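Local structure of papain inhibitor (Streptomyces mobaraensis, 5NTB) at residues 29-38 / 82-92. The protein inhibits the cysteine proteases papain and bromelain and the serine protease trypsin, and serves as a glutamine and lysine donor substrate for transglutaminase. Numbering follows the deposited sequence.
With SO4 (sulfate ion), chain D.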
loop_
_atom_site.group_PDB
_atom_site.type_symbol
_atom_site.label_atom_id
_atom_site.label_comp_id
_atom_site.label_asym_id
_atom_site.label_seq_id
_atom_site.Cartn_x
_atom_site.Cartn_y
_atom_site.Cartn_z
ATOM N N ALA A 29 2.350 -2.969 -11.204
ATOM C CA ALA A 29 2.910 -3.308 -9.902
ATOM C C ALA A 29 4.182 -4.142 -9.997
ATOM O O ALA A 29 4.879 -4.290 -8.985
ATOM C CB ALA A 29 1.858 -4.037 -9.070
ATOM N N SER A 30 4.508 -4.686 -11.172
ATOM C CA SER A 30 5.780 -5.380 -11.324
ATOM C C SER A 30 6.958 -4.429 -11.467
ATOM O O SER A 30 8.101 -4.844 -11.238
ATOM C CB SER A 30 5.735 -6.304 -12.538
ATOM O OG SER A 30 5.858 -5.536 -13.721
ATOM N N SER A 31 6.716 -3.178 -11.852
ATOM C CA SER A 31 7.802 -2.256 -12.126
ATOM C C SER A 31 7.667 -0.896 -11.460
ATOM O O SER A 31 8.509 -0.027 -11.709
ATOM C CB SER A 31 7.951 -2.040 -13.638
ATOM O OG SER A 31 6.796 -1.439 -14.176
ATOM N N GLN A 32 6.648 -0.671 -10.632
ATOM C CA GLN A 32 6.470 0.624 -9.995
ATOM C C GLN A 32 6.280 0.439 -8.501
ATOM O O GLN A 32 5.623 -0.516 -8.068
ATOM C CB GLN A 32 5.258 1.371 -10.554
ATOM C CG GLN A 32 5.403 1.752 -12.006
ATOM C CD GLN A 32 4.131 2.347 -12.556
ATOM O OE1 GLN A 32 3.021 1.996 -12.130
ATOM N NE2 GLN A 32 4.279 3.265 -13.505
ATOM N N ASP A 33 6.846 1.361 -7.721
ATOM C CA ASP A 33 6.605 1.406 -6.280
ATOM C C ASP A 33 5.218 1.984 -6.013
ATOM O O ASP A 33 4.929 3.122 -6.401
ATOM C CB ASP A 33 7.647 2.268 -5.567
ATOM C CG ASP A 33 8.993 1.606 -5.453
ATOM O OD1 ASP A 33 9.095 0.387 -5.687
ATOM O OD2 ASP A 33 9.960 2.322 -5.096
ATOM N N LEU A 34 4.374 1.222 -5.322
ATOM C CA LEU A 34 3.060 1.721 -4.939
ATOM C C LEU A 34 2.491 0.786 -3.886
ATOM O O LEU A 34 3.049 -0.276 -3.606
ATOM C CB LEU A 34 2.117 1.827 -6.144
ATOM C CG LEU A 34 1.943 0.575 -7.009
ATOM C CD1 LEU A 34 0.895 -0.387 -6.471
ATOM C CD2 LEU A 34 1.584 1.007 -8.423
ATOM N N VAL A 35 1.357 1.180 -3.315
ATOM C CA VAL A 35 0.677 0.337 -2.344
ATOM C C VAL A 35 -0.817 0.328 -2.634
ATOM O O VAL A 35 -1.397 1.324 -3.087
ATOM C CB VAL A 35 0.954 0.794 -0.898
ATOM C CG1 VAL A 35 0.368 2.149 -0.639
ATOM C CG2 VAL A 35 0.407 -0.225 0.117
ATOM N N ALA A 36 -1.430 -0.828 -2.376
ATOM C CA ALA A 36 -2.880 -0.988 -2.315
ATOM C C ALA A 36 -3.297 -1.003 -0.852
ATOM O O ALA A 36 -2.782 -1.809 -0.062
ATOM C CB ALA A 36 -3.316 -2.272 -3.022
ATOM N N ILE A 37 -4.190 -0.089 -0.492
ATOM C CA ILE A 37 -4.604 0.160 0.887
ATOM C C ILE A 37 -5.884 -0.614 1.200
ATOM O O ILE A 37 -6.809 -0.649 0.376
ATOM C CB ILE A 37 -4.784 1.668 1.117
ATOM C CG1 ILE A 37 -3.431 2.376 1.055
ATOM C CG2 ILE A 37 -5.542 1.978 2.429
ATOM C CD1 ILE A 37 -2.442 1.942 2.122
ATOM N N PRO A 38 -5.977 -1.243 2.374
ATOM C CA PRO A 38 -7.184 -2.010 2.725
ATOM C C PRO A 38 -8.465 -1.200 2.609
ATOM O O PRO A 38 -8.502 -0.001 2.910
ATOM C CB PRO A 38 -6.942 -2.418 4.183
ATOM C CG PRO A 38 -5.513 -2.257 4.417
ATOM C CD PRO A 38 -4.909 -1.368 3.376
ATOM N N HIS A 82 -3.248 -4.709 6.977
ATOM C CA HIS A 82 -2.565 -5.500 5.959
ATOM C C HIS A 82 -2.471 -4.686 4.672
ATOM O O HIS A 82 -3.491 -4.405 4.040
ATOM C CB HIS A 82 -3.330 -6.806 5.756
ATOM C CG HIS A 82 -2.915 -7.602 4.558
ATOM N ND1 HIS A 82 -3.627 -8.703 4.133
ATOM C CD2 HIS A 82 -1.876 -7.473 3.702
ATOM C CE1 HIS A 82 -3.054 -9.209 3.057
ATOM N NE2 HIS A 82 -1.987 -8.482 2.774
ATOM N N ILE A 83 -1.245 -4.311 4.275
ATOM C CA ILE A 83 -1.050 -3.583 3.025
ATOM C C ILE A 83 -0.568 -4.542 1.954
ATOM O O ILE A 83 0.169 -5.495 2.220
ATOM C CB ILE A 83 -0.080 -2.397 3.189
ATOM C CG1 ILE A 83 1.305 -2.862 3.651
ATOM C CG2 ILE A 83 -0.666 -1.383 4.141
ATOM C CD1 ILE A 83 2.334 -1.721 3.730
ATOM N N ASP A 84 -0.964 -4.260 0.722
ATOM C CA ASP A 84 -0.576 -5.049 -0.445
ATOM C C ASP A 84 0.332 -4.145 -1.274
ATOM O O ASP A 84 -0.137 -3.279 -2.022
ATOM C CB ASP A 84 -1.819 -5.498 -1.214
ATOM C CG ASP A 84 -1.623 -6.797 -1.992
ATOM O OD1 ASP A 84 -0.585 -7.462 -1.853
ATOM O OD2 ASP A 84 -2.548 -7.159 -2.746
ATOM N N LEU A 85 1.636 -4.314 -1.111
ATOM C CA LEU A 85 2.594 -3.520 -1.857
ATOM C C LEU A 85 2.697 -4.026 -3.280
ATOM O O LEU A 85 2.445 -5.195 -3.562
ATOM C CB LEU A 85 3.975 -3.586 -1.201
ATOM C CG LEU A 85 4.153 -2.795 0.083
ATOM C CD1 LEU A 85 5.501 -3.172 0.681
ATOM C CD2 LEU A 85 4.117 -1.307 -0.181
ATOM N N SER A 86 3.099 -3.148 -4.185
ATOM C CA SER A 86 3.546 -3.667 -5.466
ATOM C C SER A 86 4.699 -4.646 -5.255
ATOM O O SER A 86 5.467 -4.543 -4.294
ATOM C CB SER A 86 3.952 -2.519 -6.384
ATOM O OG SER A 86 5.095 -1.844 -5.886
ATOM N N GLN A 87 4.794 -5.621 -6.156
ATOM C CA GLN A 87 5.940 -6.520 -6.174
ATOM C C GLN A 87 7.247 -5.739 -6.147
ATOM O O GLN A 87 8.181 -6.083 -5.404
ATOM C CB GLN A 87 5.862 -7.399 -7.423
ATOM C CG GLN A 87 6.912 -8.481 -7.487
ATOM C CD GLN A 87 6.889 -9.203 -8.816
ATOM O OE1 GLN A 87 6.764 -10.418 -8.847
ATOM N NE2 GLN A 87 6.978 -8.463 -9.908
ATOM N N ALA A 88 7.312 -4.658 -6.926
ATOM C CA ALA A 88 8.531 -3.865 -7.006
ATOM C C ALA A 88 8.887 -3.240 -5.662
ATOM O O ALA A 88 10.062 -3.219 -5.272
ATOM C CB ALA A 88 8.373 -2.795 -8.087
ATOM N N ALA A 89 7.892 -2.722 -4.935
ATOM C CA ALA A 89 8.190 -2.127 -3.637
ATOM C C ALA A 89 8.522 -3.189 -2.596
ATOM O O ALA A 89 9.444 -3.011 -1.790
ATOM C CB ALA A 89 7.008 -1.282 -3.163
ATOM N N PHE A 90 7.761 -4.283 -2.579
ATOM C CA PHE A 90 7.977 -5.338 -1.588
ATOM C C PHE A 90 9.409 -5.852 -1.632
ATOM O O PHE A 90 10.046 -6.038 -0.587
ATOM C CB PHE A 90 6.978 -6.460 -1.854
ATOM C CG PHE A 90 6.981 -7.569 -0.843
ATOM C CD1 PHE A 90 7.992 -8.517 -0.830
ATOM C CD2 PHE A 90 5.917 -7.708 0.044
ATOM C CE1 PHE A 90 7.973 -9.567 0.077
ATOM C CE2 PHE A 90 5.890 -8.765 0.950
ATOM C CZ PHE A 90 6.921 -9.693 0.959
ATOM N N ALA A 91 9.939 -6.047 -2.844
ATOM C CA ALA A 91 11.270 -6.606 -3.022
ATOM C C ALA A 91 12.353 -5.721 -2.430
ATOM O O ALA A 91 13.449 -6.213 -2.142
ATOM C CB ALA A 91 11.530 -6.819 -4.508
ATOM N N LYS A 92 12.070 -4.440 -2.233
ATOM C CA LYS A 92 13.033 -3.537 -1.618
ATOM C C LYS A 92 13.147 -3.750 -0.114
ATOM O O LYS A 92 14.130 -3.302 0.497
ATOM C CB LYS A 92 12.645 -2.096 -1.928
ATOM C CG LYS A 92 12.678 -1.805 -3.420
ATOM C CD LYS A 92 12.253 -0.395 -3.764
ATOM C CE LYS A 92 12.338 -0.206 -5.276
ATOM N NZ LYS A 92 12.181 1.218 -5.655
HETATM S S SO4 D . -5.822 -10.688 6.178
HETATM O O1 SO4 D . -5.032 -10.594 7.405
HETATM O O2 SO4 D . -5.256 -11.705 5.293
HETATM O O3 SO4 D . -5.829 -9.382 5.507
HETATM O O4 SO4 D . -7.199 -11.038 6.527
HETATM O O HOH W 1 8.933 -6.793 -9.851
#
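Three bonds grip the hydroxyl of Ser-86: OG donates to Gln-32 O (2.6 Å), in the carbonyl plane on a lone pair, and accepts from Leu-34 N and, as N-cap of helix 87-90, from Ala-89 N. With chi1 at 66°, OG sits between the backbone N and carbonyl carbon, turned so that one short hydroxyl can donate to the loop and still accept from loop and helix. Replacing this serine by alanine removes OG and would probably leave Gln-32 O without its donor and Leu-34 N and Ala-89 N without their acceptor, uncapping the helix. Beside it, Ala-88 N points almost straight at Ala-29 O (3.2 Å), and the Ala-88 methyl is short enough to lie against Gln-32 O. Farther out, Lys-92 reaches along an extended chain to put NZ 2.5 Å from Asp-33 OD2, on its syn side, a short salt bridge near the surface. Leading into the antiparallel strands, Ser-86 N donates to Leu-34 O (2.9 Å), and Ala-36 and Asp-84 form a hydrogen-bonded pair. Branched Val-35 suits the buried face, its CG2 3.8 Å from Ile-83 CB, while Leu-85 CD2 reaches Val-35 CB. Strand 82-86 also pairs in parallel with strand 8-18, consistent with this family's double-psi beta-barrel.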